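Local coordinates for protein geranyltranstransferase (Agrobacterium tumefaciens, PDB 2H8O) that probably joins geranyl diphosphate to isopentenyl diphosphate to make farnesyl diphosphate, as a member of the all-helical polyprenyl synthetase family, at residues 45-50 and 85-90. Sequence-based numbering, arbitrary orientation.
Sequences ENAAKT and GKRLRP
The sequence Gly-Lys-Arg-Leu-Arg-Pro is a hallmark of polyprenyl synthetases, and here Arg87 and Pro90 from it pack against Ala47 and Thr50 of helix 34-57. Arg87 is the N-cap residue of helix 88-99. Its aliphatic stem lies against the methyl of Ala47, with Arg87 CG 3.5 Å from Ala47 CB. Arg87 CG lies beside the backbone N (chi1 -42°), which lays CB and CG along that methyl, and a bend at chi2 turns the chain toward Glu51 and Glu115. The guanidinium forms salt bridges with both, and its NH2 bonds to Val81 O. Gly85 O sits 3.4 Å above one guanidinium face, offset toward its rim.

One turn along, the side chains of Thr50 and Pro90 cross at about a right angle. Thr50 OG1 is 3.4 Å from Pro90 CB, and Thr50 CG2 is 3.9 Å from Pro90 CG. The hydroxyl donates to Asn46 O at 2.8 Å, tilted 31° from the carbonyl plane. Thr50 N reaches the same oxygen from the opposite face. Asn46 ND2 bonds to Glu95 of helix 88-99.

The interface is therefore mainly nonpolar. The buried threonine hydroxyl is satisfied within its own helix, and the arginine charge is probably balanced largely by acids beyond the two segments.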
loop_
_atom_site.group_PDB
_atom_site.type_symbol
_atom_site.label_atom_id
_atom_site.label_comp_id
_atom_site.label_asym_id
_atom_site.label_seq_id
_atom_site.Cartn_x
_atom_site.Cartn_y
_atom_site.Cartn_z
ATOM N N GLU A 45 -18.000 21.345 -2.272
ATOM C CA GLU A 45 -16.946 22.140 -1.621
ATOM C C GLU A 45 -15.799 21.270 -1.166
ATOM O O GLU A 45 -14.624 21.589 -1.402
ATOM C CB GLU A 45 -17.472 22.891 -0.387
ATOM C CG GLU A 45 -18.352 24.034 -0.671
ATOM C CD GLU A 45 -19.162 24.524 0.558
ATOM O OE1 GLU A 45 -18.873 24.146 1.715
ATOM O OE2 GLU A 45 -20.096 25.303 0.342
ATOM N N ASN A 46 -16.139 20.188 -0.476
ATOM C CA ASN A 46 -15.126 19.281 0.018
ATOM C C ASN A 46 -14.444 18.573 -1.132
ATOM O O ASN A 46 -13.268 18.272 -1.047
ATOM C CB ASN A 46 -15.697 18.296 1.069
ATOM C CG ASN A 46 -15.994 18.993 2.383
ATOM O OD1 ASN A 46 -15.536 20.130 2.617
ATOM N ND2 ASN A 46 -16.770 18.331 3.255
ATOM N N ALA A 47 -15.199 18.279 -2.193
ATOM C CA ALA A 47 -14.608 17.639 -3.379
ATOM C C ALA A 47 -13.547 18.556 -3.963
ATOM O O ALA A 47 -12.418 18.135 -4.249
ATOM C CB ALA A 47 -15.676 17.314 -4.408
ATOM N N ALA A 48 -13.891 19.829 -4.133
ATOM C CA ALA A 48 -12.941 20.809 -4.662
ATOM C C ALA A 48 -11.690 21.002 -3.775
ATOM O O ALA A 48 -10.569 21.058 -4.275
ATOM C CB ALA A 48 -13.637 22.151 -4.929
ATOM N N LYS A 49 -11.874 21.103 -2.458
ATOM C CA LYS A 49 -10.729 21.192 -1.546
ATOM C C LYS A 49 -9.822 19.975 -1.646
ATOM O O LYS A 49 -8.607 20.102 -1.654
ATOM C CB LYS A 49 -11.215 21.323 -0.106
ATOM C CG LYS A 49 -11.834 22.657 0.215
ATOM C CD LYS A 49 -12.193 22.761 1.690
ATOM C CE LYS A 49 -12.811 24.111 2.044
ATOM N NZ LYS A 49 -13.480 24.070 3.391
ATOM N N THR A 50 -10.436 18.797 -1.691
ATOM C CA THR A 50 -9.684 17.539 -1.728
ATOM C C THR A 50 -8.944 17.442 -3.065
ATOM O O THR A 50 -7.768 17.112 -3.108
ATOM C CB THR A 50 -10.595 16.313 -1.511
ATOM O OG1 THR A 50 -11.276 16.428 -0.247
ATOM C CG2 THR A 50 -9.777 15.029 -1.495
ATOM N N GLY A 85 -14.829 9.981 -9.101
ATOM C CA GLY A 85 -16.209 10.265 -8.706
ATOM C C GLY A 85 -16.390 11.489 -7.832
ATOM O O GLY A 85 -15.611 12.431 -7.888
ATOM N N LYS A 86 -17.433 11.442 -7.002
ATOM C CA LYS A 86 -17.936 12.620 -6.314
ATOM C C LYS A 86 -17.286 12.913 -4.942
ATOM O O LYS A 86 -17.674 13.876 -4.273
ATOM C CB LYS A 86 -19.459 12.497 -6.151
ATOM C CG LYS A 86 -20.220 12.420 -7.488
ATOM C CD LYS A 86 -19.735 13.438 -8.508
ATOM C CE LYS A 86 -20.763 13.699 -9.610
ATOM N NZ LYS A 86 -21.818 14.671 -9.169
ATOM N N ARG A 87 -16.295 12.118 -4.544
ATOM C CA ARG A 87 -15.487 12.384 -3.363
ATOM C C ARG A 87 -16.270 12.246 -2.043
ATOM O O ARG A 87 -15.983 12.921 -1.067
ATOM C CB ARG A 87 -14.805 13.758 -3.434
ATOM C CG ARG A 87 -14.230 14.116 -4.786
ATOM C CD ARG A 87 -13.195 13.124 -5.318
ATOM N NE ARG A 87 -12.686 13.611 -6.590
ATOM C CZ ARG A 87 -11.891 12.941 -7.421
ATOM N NH1 ARG A 87 -11.497 11.710 -7.144
ATOM N NH2 ARG A 87 -11.520 13.519 -8.560
ATOM N N LEU A 88 -17.195 11.301 -1.998
ATOM C CA LEU A 88 -17.915 11.012 -0.754
ATOM C C LEU A 88 -16.983 10.604 0.379
ATOM O O LEU A 88 -17.207 10.963 1.541
ATOM C CB LEU A 88 -18.952 9.912 -0.987
ATOM C CG LEU A 88 -19.731 9.493 0.247
ATOM C CD1 LEU A 88 -20.556 10.653 0.779
ATOM C CD2 LEU A 88 -20.605 8.275 -0.047
ATOM N N ARG A 89 -15.963 9.800 0.081
ATOM C CA ARG A 89 -15.102 9.306 1.162
ATOM C C ARG A 89 -14.318 10.457 1.862
ATOM O O ARG A 89 -14.374 10.582 3.090
ATOM C CB ARG A 89 -14.221 8.155 0.673
ATOM C CG ARG A 89 -15.094 6.937 0.384
ATOM C CD ARG A 89 -14.414 5.877 -0.454
ATOM N NE ARG A 89 -15.366 4.856 -0.904
ATOM C CZ ARG A 89 -16.232 5.026 -1.897
ATOM N NH1 ARG A 89 -16.290 6.177 -2.581
ATOM N NH2 ARG A 89 -17.051 4.042 -2.226
ATOM N N PRO A 90 -13.619 11.314 1.088
ATOM C CA PRO A 90 -13.053 12.506 1.715
ATOM C C PRO A 90 -14.073 13.396 2.432
ATOM O O PRO A 90 -13.766 13.954 3.478
ATOM C CB PRO A 90 -12.417 13.272 0.551
ATOM C CG PRO A 90 -12.495 12.441 -0.601
ATOM C CD PRO A 90 -13.209 11.176 -0.321
#